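Local structure of endoglucanase (Clostridium thermocellum, 2EO7) at residues Phe57-Ser62 with Tyr114-Gly119; Gly180-Asn185 with Gly229-Gly234. The protein probably hydrolyses the beta-1,4-glucan backbone of xyloglucan and cellulose, the present chain being the glycoside hydrolase family 44 portion of a larger multidomain enzyme. All coordinates share one frame; numbering follows the deposited sequence. Where two conformers were deposited one is given.

Contact 1: residues Phe57-Ser62 with Tyr114-Gly119; sequences FSNAGS and YVSADG. With BGC (beta-D-glucopyranose), chain B.
The ring of F57 lies against the peptide that joins D118 to G119, an example of an aromatic face laid over a peptide unit. G119 N sits 3.4 Å above the plane of the F57 ring, over its centre, while D118 C comes to the same face nearer the rim. A CH-pi contact adds to this: G119 CA stands 3.9 Å from the F57 ring centroid, 23° off the normal. With CG anti to the carbonyl carbon (chi1 -66°), the F57 ring is carried out over this turn, and F57 CB meets D118 O at 3.3 Å. Both segments lie outside the eight parallel barrel strands, on edge strands of two separate three-stranded sheets. The S116 side chain points at segment 57-62. S116 CB rests 3.8 Å from F57 CB, and S116 OG approaches S58 C at 3.1 Å; S116 OG and S68 OG are hydrogen-bonded to each other. N59 folds back on its own chain in an Asx turn, OD1 accepting from G61 N at 2.8 Å, and N59 ND2 bonds to S68 OG. Within this turn, A60 CB comes to 3.6 Å from glucose O2, and R47 holds both that sugar and the hydroxyl of S58.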
ATOM      1  N   PHE A  57       0.738 -24.704  -4.010  1.00 12.27           N
ATOM      2  CA  PHE A  57       2.010 -24.565  -4.708  1.00 13.05           C
ATOM      3  C   PHE A  57       2.009 -23.211  -5.401  1.00 12.37           C
ATOM      4  O   PHE A  57       0.948 -22.628  -5.653  1.00 11.34           O
ATOM      5  CB  PHE A  57       2.189 -25.670  -5.756  1.00 11.92           C
ATOM      6  CG  PHE A  57       2.303 -27.054  -5.172  1.00 13.83           C
ATOM      7  CD1 PHE A  57       3.224 -27.329  -4.161  1.00 14.89           C
ATOM      8  CD2 PHE A  57       1.506 -28.092  -5.658  1.00 15.06           C
ATOM      9  CE1 PHE A  57       3.352 -28.626  -3.635  1.00 17.00           C
ATOM     10  CE2 PHE A  57       1.628 -29.391  -5.139  1.00 15.26           C
ATOM     11  CZ  PHE A  57       2.550 -29.655  -4.128  1.00 15.83           C
ATOM     12  N   SER A  58       3.200 -22.708  -5.702  1.00 12.00           N
ATOM     13  CA  SER A  58       3.325 -21.425  -6.385  1.00 11.96           C
ATOM     14  C   SER A  58       4.649 -21.421  -7.130  1.00 12.35           C
ATOM     15  O   SER A  58       5.483 -22.316  -6.933  1.00 11.62           O
ATOM     16  CB  SER A  58       3.265 -20.263  -5.385  1.00 13.05           C
ATOM     17  OG  SER A  58       4.354 -20.312  -4.473  1.00 12.45           O
ATOM     18  N   ASN A  59       4.842 -20.431  -8.001  1.00 11.69           N
ATOM     19  CA  ASN A  59       6.067 -20.367  -8.793  1.00 12.56           C
ATOM     20  C   ASN A  59       6.833 -19.065  -8.570  1.00 12.44           C
ATOM     21  O   ASN A  59       6.245 -17.977  -8.572  1.00 12.45           O
ATOM     22  CB  ASN A  59       5.720 -20.522 -10.272  1.00 11.41           C
ATOM     23  CG  ASN A  59       6.931 -20.812 -11.131  1.00 13.11           C
ATOM     24  OD1 ASN A  59       7.657 -19.901 -11.518  1.00 13.23           O
ATOM     25  ND2 ASN A  59       7.165 -22.100 -11.423  1.00 13.75           N
ATOM     26  N   ALA A  60       8.147 -19.184  -8.385  1.00 12.81           N
ATOM     27  CA  ALA A  60       9.004 -18.018  -8.151  1.00 13.84           C
ATOM     28  C   ALA A  60       9.192 -17.116  -9.361  1.00 14.33           C
ATOM     29  O   ALA A  60       9.565 -15.945  -9.216  1.00 14.86           O
ATOM     30  CB  ALA A  60      10.383 -18.476  -7.655  1.00 13.06           C
ATOM     31  N   GLY A  61       8.951 -17.646 -10.554  1.00 12.85           N
ATOM     32  CA  GLY A  61       9.165 -16.835 -11.739  1.00 12.98           C
ATOM     33  C   GLY A  61      10.643 -16.469 -11.821  1.00 14.53           C
ATOM     34  O   GLY A  61      11.507 -17.205 -11.327  1.00 13.63           O
ATOM     35  N   SER A  62      10.936 -15.322 -12.424  0.50 14.42           N
ATOM     36  CA  SER A  62      12.315 -14.879 -12.585  0.50 16.15           C
ATOM     37  C   SER A  62      13.032 -14.595 -11.271  0.50 16.79           C
ATOM     38  O   SER A  62      14.247 -14.399 -11.258  0.50 17.57           O
ATOM     39  CB  SER A  62      12.367 -13.634 -13.478  0.50 15.36           C
ATOM     40  OG  SER A  62      11.855 -13.921 -14.766  0.50 14.60           O
ATOM     41  N   TYR A 114      -2.393 -19.058 -15.501  1.00  9.10           N
ATOM     42  CA  TYR A 114      -2.106 -20.404 -15.023  1.00  9.76           C
ATOM     43  C   TYR A 114      -1.497 -20.347 -13.643  1.00 10.02           C
ATOM     44  O   TYR A 114      -0.945 -19.321 -13.241  1.00 10.43           O
ATOM     45  CB  TYR A 114      -1.103 -21.075 -15.956  1.00  9.67           C
ATOM     46  CG  TYR A 114      -1.626 -21.257 -17.345  1.00  9.98           C
ATOM     47  CD1 TYR A 114      -2.277 -22.433 -17.708  1.00 10.53           C
ATOM     48  CD2 TYR A 114      -1.523 -20.232 -18.287  1.00 11.52           C
ATOM     49  CE1 TYR A 114      -2.829 -22.585 -18.986  1.00 10.38           C
ATOM     50  CE2 TYR A 114      -2.071 -20.370 -19.564  1.00 10.65           C
ATOM     51  CZ  TYR A 114      -2.726 -21.550 -19.898  1.00 11.72           C
ATOM     52  OH  TYR A 114      -3.302 -21.685 -21.139  1.00 13.10           O
ATOM     53  N   VAL A 115      -1.579 -21.470 -12.938  1.00  9.65           N
ATOM     54  CA  VAL A 115      -1.017 -21.585 -11.607  1.00 10.09           C
ATOM     55  C   VAL A 115      -0.313 -22.937 -11.486  1.00 10.90           C
ATOM     56  O   VAL A 115      -0.624 -23.891 -12.214  1.00 10.41           O
ATOM     57  CB  VAL A 115      -2.111 -21.444 -10.506  1.00  9.76           C
ATOM     58  CG1 VAL A 115      -2.777 -20.055 -10.610  1.00  9.84           C
ATOM     59  CG2 VAL A 115      -3.156 -22.558 -10.649  1.00 11.25           C
ATOM     60  N   SER A 116       0.645 -23.009 -10.568  1.00 10.90           N
ATOM     61  CA  SER A 116       1.433 -24.222 -10.347  1.00 12.08           C
ATOM     62  C   SER A 116       0.623 -25.486 -10.111  1.00 12.05           C
ATOM     63  O   SER A 116      -0.204 -25.548  -9.206  1.00 11.87           O
ATOM     64  CB  SER A 116       2.377 -24.032  -9.157  1.00 12.36           C
ATOM     65  OG  SER A 116       3.336 -23.030  -9.438  1.00 12.03           O
ATOM     66  N   ALA A 117       0.904 -26.510 -10.911  1.00 13.27           N
ATOM     67  CA  ALA A 117       0.211 -27.789 -10.780  1.00 13.92           C
ATOM     68  C   ALA A 117       0.916 -28.654  -9.753  1.00 15.65           C
ATOM     69  O   ALA A 117       0.350 -29.635  -9.244  1.00 15.88           O
ATOM     70  CB  ALA A 117       0.209 -28.520 -12.126  1.00 14.61           C
ATOM     71  N   ASP A 118       2.147 -28.286  -9.431  1.00 15.80           N
ATOM     72  CA  ASP A 118       2.951 -29.100  -8.534  1.00 16.00           C
ATOM     73  C   ASP A 118       4.022 -28.271  -7.827  1.00 16.92           C
ATOM     74  O   ASP A 118       4.106 -27.059  -8.013  1.00 15.11           O
ATOM     75  CB  ASP A 118       3.628 -30.180  -9.385  1.00 15.60           C
ATOM     76  CG  ASP A 118       4.481 -29.575 -10.516  1.00 16.83           C
ATOM     77  OD1 ASP A 118       5.459 -28.865 -10.200  1.00 17.69           O
ATOM     78  OD2 ASP A 118       4.175 -29.796 -11.715  1.00 15.90           O
ATOM     79  N   GLY A 119       4.821 -28.941  -7.002  1.00 15.10           N
ATOM     80  CA  GLY A 119       5.909 -28.274  -6.305  1.00 16.53           C
ATOM     81  C   GLY A 119       7.184 -29.018  -6.679  1.00 16.21           C
ATOM     82  O   GLY A 119       8.074 -29.210  -5.846  1.00 16.85           O
TER
HETATM   83  C2  BGC B   3      11.351 -16.051  -4.177  0.90 29.14           C
HETATM   84  C3  BGC B   3      11.669 -17.182  -3.194  0.90 30.59           C
HETATM   85  C4  BGC B   3      12.965 -16.831  -2.457  0.90 34.36           C
HETATM   86  C5  BGC B   3      12.841 -15.461  -1.805  0.90 34.51           C
HETATM   87  C6  BGC B   3      14.179 -15.027  -1.198  0.90 35.57           C
HETATM   88  C1  BGC B   3      11.247 -14.722  -3.426  0.90 30.01           C
HETATM   89  O2  BGC B   3      10.098 -16.314  -4.813  0.90 24.72           O
HETATM   90  O3  BGC B   3      11.790 -18.405  -3.923  0.90 26.74           O
HETATM   91  O4  BGC B   3      13.399 -17.765  -1.453  0.90 38.95           O
HETATM   92  O5  BGC B   3      12.498 -14.454  -2.774  0.90 33.62           O
HETATM   93  O6  BGC B   3      15.178 -14.923  -2.217  0.90 36.65           O

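Contact 2: residues Gly180-Asn185 with Gly229-Gly234; sequences GYSIDN and GPALYG. With BGC (beta-D-glucopyranose), chain C.
I183 and P230 face each other near the ends of the neighbouring parallel strands 180-183 and 226-232, where the backbones have parted enough for water to enter: I183, the centre of an inverse gamma turn, and P230, which follows a cis peptide bond, each present a carbonyl oxygen to one water, which donates to I183 O and to P230 O at 2.8 Å each. A231 supplies the closest side-chain contact, its CB pointing toward segment 180-185 and lying 3.9 Å from D184 O and 4.1 Å from N185 CA, with S182 OG a little farther off. S182 turns its hydroxyl along its own chain: OG, anti to the backbone N (chi1 177°), donates to D184 O at 2.9 Å, in the carbonyl plane. In the D184 carboxylate, OD1 accepts from N185 N at 2.6 Å on its anti side and from W190 NE1, and bonds T49 OG1; OD2 accepts from A111 N and A112 N. The N185 side chain leaves segment 229-234 with CG anti to the backbone N, and its ND2 donates to glucose O2 at 2.9 Å with an angle of 153°, while R42 bonds its OD1. In the barrel, strand 279-284 flanks 226-232 on its other side, D281 touching both S182 and A231, while I183 and P230 pack outward on helix 204-221, and P230 also meets Y261 of helix 257-272.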
ATOM      1  N   GLY A 180     -11.018  -7.451   0.749  1.00 11.76           N
ATOM      2  CA  GLY A 180     -10.639  -7.106  -0.615  1.00  9.86           C
ATOM      3  C   GLY A 180      -9.870  -8.176  -1.366  1.00  8.76           C
ATOM      4  O   GLY A 180      -9.227  -9.033  -0.767  1.00  9.47           O
ATOM      5  N   TYR A 181      -9.960  -8.121  -2.694  1.00  9.05           N
ATOM      6  CA  TYR A 181      -9.256  -9.053  -3.567  1.00  8.98           C
ATOM      7  C   TYR A 181      -8.586  -8.242  -4.639  1.00  9.35           C
ATOM      8  O   TYR A 181      -9.146  -7.256  -5.116  1.00  9.62           O
ATOM      9  CB  TYR A 181     -10.217 -10.039  -4.227  1.00  9.08           C
ATOM     10  CG  TYR A 181     -10.862 -10.951  -3.224  1.00  7.42           C
ATOM     11  CD1 TYR A 181     -10.171 -12.051  -2.717  1.00 10.08           C
ATOM     12  CD2 TYR A 181     -12.133 -10.680  -2.744  1.00 10.63           C
ATOM     13  CE1 TYR A 181     -10.743 -12.859  -1.740  1.00 11.77           C
ATOM     14  CE2 TYR A 181     -12.723 -11.488  -1.760  1.00 11.38           C
ATOM     15  CZ  TYR A 181     -12.016 -12.570  -1.270  1.00 12.66           C
ATOM     16  OH  TYR A 181     -12.592 -13.374  -0.310  1.00 12.54           O
ATOM     17  N   SER A 182      -7.371  -8.645  -4.992  1.00 10.40           N
ATOM     18  CA  SER A 182      -6.615  -7.940  -6.019  1.00 10.03           C
ATOM     19  C   SER A 182      -6.599  -8.734  -7.308  1.00 10.51           C
ATOM     20  O   SER A 182      -6.516  -9.967  -7.286  1.00 10.09           O
ATOM     21  CB  SER A 182      -5.166  -7.730  -5.557  1.00 11.55           C
ATOM     22  OG  SER A 182      -4.396  -7.106  -6.579  1.00 16.64           O
ATOM     23  N   ILE A 183      -6.691  -8.029  -8.432  0.50 10.80           N
ATOM     24  CA  ILE A 183      -6.645  -8.668  -9.741  0.50 11.35           C
ATOM     25  C   ILE A 183      -5.164  -8.939 -10.032  0.50 11.65           C
ATOM     26  O   ILE A 183      -4.494  -8.151 -10.706  0.50 11.59           O
ATOM     27  CB  ILE A 183      -7.205  -7.742 -10.856  0.50 12.28           C
ATOM     28  CG1 ILE A 183      -8.630  -7.290 -10.515  0.50 12.73           C
ATOM     29  CG2 ILE A 183      -7.184  -8.473 -12.207  0.50 13.49           C
ATOM     30  CD1 ILE A 183      -9.645  -8.412 -10.421  0.50 13.04           C
ATOM     31  N   ASP A 184      -4.655 -10.041  -9.492  1.00 10.92           N
ATOM     32  CA  ASP A 184      -3.266 -10.437  -9.686  1.00 11.37           C
ATOM     33  C   ASP A 184      -2.248  -9.378  -9.207  1.00 12.19           C
ATOM     34  O   ASP A 184      -2.534  -8.593  -8.287  1.00 10.94           O
ATOM     35  CB  ASP A 184      -3.044 -10.828 -11.166  1.00 11.53           C
ATOM     36  CG  ASP A 184      -1.931 -11.863 -11.355  1.00 14.19           C
ATOM     37  OD1 ASP A 184      -0.739 -11.499 -11.196  1.00 12.48           O
ATOM     38  OD2 ASP A 184      -2.241 -13.042 -11.666  1.00 12.49           O
ATOM     39  N   ASN A 185      -1.072  -9.368  -9.827  1.00  9.41           N
ATOM     40  CA  ASN A 185       0.030  -8.490  -9.409  1.00  9.05           C
ATOM     41  C   ASN A 185       0.880  -8.040 -10.602  1.00  8.66           C
ATOM     42  O   ASN A 185       1.322  -8.873 -11.385  1.00 10.35           O
ATOM     43  CB  ASN A 185       0.947  -9.283  -8.456  1.00  9.78           C
ATOM     44  CG  ASN A 185       2.115  -8.458  -7.912  1.00 10.91           C
ATOM     45  OD1 ASN A 185       1.916  -7.571  -7.097  1.00 11.84           O
ATOM     46  ND2 ASN A 185       3.338  -8.761  -8.360  1.00  9.64           N
ATOM     47  N   GLY A 229      -7.399  -3.037  -8.427  1.00  9.82           N
ATOM     48  CA  GLY A 229      -6.676  -3.219  -9.677  1.00  9.05           C
ATOM     49  C   GLY A 229      -6.082  -1.906 -10.140  1.00  8.36           C
ATOM     50  O   GLY A 229      -6.547  -0.856  -9.723  1.00  8.91           O
ATOM     51  N   PRO A 230      -5.068  -1.926 -11.022  1.00  9.26           N
ATOM     52  CA  PRO A 230      -4.449  -3.114 -11.614  1.00  9.55           C
ATOM     53  C   PRO A 230      -3.142  -3.571 -10.948  1.00 10.33           C
ATOM     54  O   PRO A 230      -2.444  -4.433 -11.490  1.00 10.16           O
ATOM     55  CB  PRO A 230      -4.189  -2.690 -13.074  1.00  9.98           C
ATOM     56  CG  PRO A 230      -4.498  -1.183 -13.135  1.00 10.13           C
ATOM     57  CD  PRO A 230      -4.589  -0.712 -11.702  1.00 10.63           C
ATOM     58  N   ALA A 231      -2.805  -2.982  -9.803  1.00  9.58           N
ATOM     59  CA  ALA A 231      -1.574  -3.319  -9.089  1.00 10.24           C
ATOM     60  C   ALA A 231      -0.365  -3.089  -9.984  1.00 10.78           C
ATOM     61  O   ALA A 231       0.520  -3.945 -10.079  1.00  9.92           O
ATOM     62  CB  ALA A 231      -1.614  -4.782  -8.616  1.00 11.98           C
ATOM     63  N   LEU A 232      -0.322  -1.910 -10.607  1.00  9.58           N
ATOM     64  CA  LEU A 232       0.755  -1.536 -11.523  1.00  9.03           C
ATOM     65  C   LEU A 232       2.069  -1.343 -10.775  1.00  9.17           C
ATOM     66  O   LEU A 232       2.124  -0.723  -9.717  1.00 11.04           O
ATOM     67  CB  LEU A 232       0.362  -0.265 -12.279  1.00  9.32           C
ATOM     68  CG  LEU A 232      -0.925  -0.419 -13.107  1.00 10.70           C
ATOM     69  CD1 LEU A 232      -1.254   0.900 -13.800  1.00 11.05           C
ATOM     70  CD2 LEU A 232      -0.757  -1.548 -14.141  1.00 12.90           C
ATOM     71  N   TYR A 233       3.135  -1.857 -11.361  1.00  7.64           N
ATOM     72  CA  TYR A 233       4.443  -1.835 -10.730  1.00  8.44           C
ATOM     73  C   TYR A 233       5.099  -0.476 -10.546  1.00  7.82           C
ATOM     74  O   TYR A 233       5.857  -0.278  -9.600  1.00  8.34           O
ATOM     75  CB  TYR A 233       5.383  -2.751 -11.519  1.00  8.43           C
ATOM     76  CG  TYR A 233       6.164  -2.068 -12.618  1.00 10.45           C
ATOM     77  CD1 TYR A 233       7.386  -1.454 -12.345  1.00 10.99           C
ATOM     78  CD2 TYR A 233       5.689  -2.045 -13.932  1.00 11.87           C
ATOM     79  CE1 TYR A 233       8.122  -0.828 -13.349  1.00 11.08           C
ATOM     80  CE2 TYR A 233       6.425  -1.421 -14.954  1.00 11.17           C
ATOM     81  CZ  TYR A 233       7.639  -0.815 -14.645  1.00 12.27           C
ATOM     82  OH  TYR A 233       8.380  -0.175 -15.615  1.00 11.69           O
ATOM     83  N   GLY A 234       4.826   0.445 -11.458  1.00  8.50           N
ATOM     84  CA  GLY A 234       5.464   1.741 -11.380  1.00 10.14           C
ATOM     85  C   GLY A 234       5.006   2.649 -12.500  1.00 11.71           C
ATOM     86  O   GLY A 234       4.176   2.286 -13.337  1.00 11.79           O
TER
HETATM   87  C2  BGC C   1       6.394  -6.866  -6.088  0.90 30.66           C
HETATM   88  C3  BGC C   1       7.306  -7.848  -5.340  0.90 29.61           C
HETATM   89  C4  BGC C   1       8.785  -7.495  -5.538  0.90 31.32           C
HETATM   90  C5  BGC C   1       8.750  -6.032  -5.130  0.90 32.30           C
HETATM   91  C6  BGC C   1      10.191  -5.552  -4.922  0.90 34.65           C
HETATM   92  C1  BGC C   1       7.180  -5.938  -7.018  0.90 31.91           C
HETATM   93  O1  BGC C   1       7.862  -6.399  -8.191  0.90 32.70           O
HETATM   94  O2  BGC C   1       5.186  -7.388  -6.649  0.90 24.85           O
HETATM   95  O3  BGC C   1       6.997  -9.231  -5.528  0.90 24.31           O
HETATM   96  O4  BGC C   1       9.611  -8.237  -4.606  0.90 30.16           O
HETATM   97  O5  BGC C   1       8.079  -5.231  -6.140  0.90 32.94           O
HETATM   98  O6  BGC C   1      10.238  -4.468  -3.989  0.90 34.96           O
HETATM   99  O   HOH W   1      -4.246  -6.232 -12.721  1.00 11.53           O

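The two contacts are consistent with a sugar cleft lined by both strand ends and loops of a barrel hydrolase. Contact 2 belongs to the parallel barrel itself, its centre about 11 Å from the centre of the chain, whereas contact 1 joins peripheral segments, its centre about 25 Å from the same point; the centres of the two contacts are 19 Å apart and their nearest atoms about 7 Å, without touching. Each reaches a different bound glucose: contact 1 through the methyl of A60, contact 2 through the amide of N185. The glucose at contact 2 is also bonded by E186 and E359. On its far side, contact 1 approaches a bound calcium ion, about 9 Å from the A117 side chain.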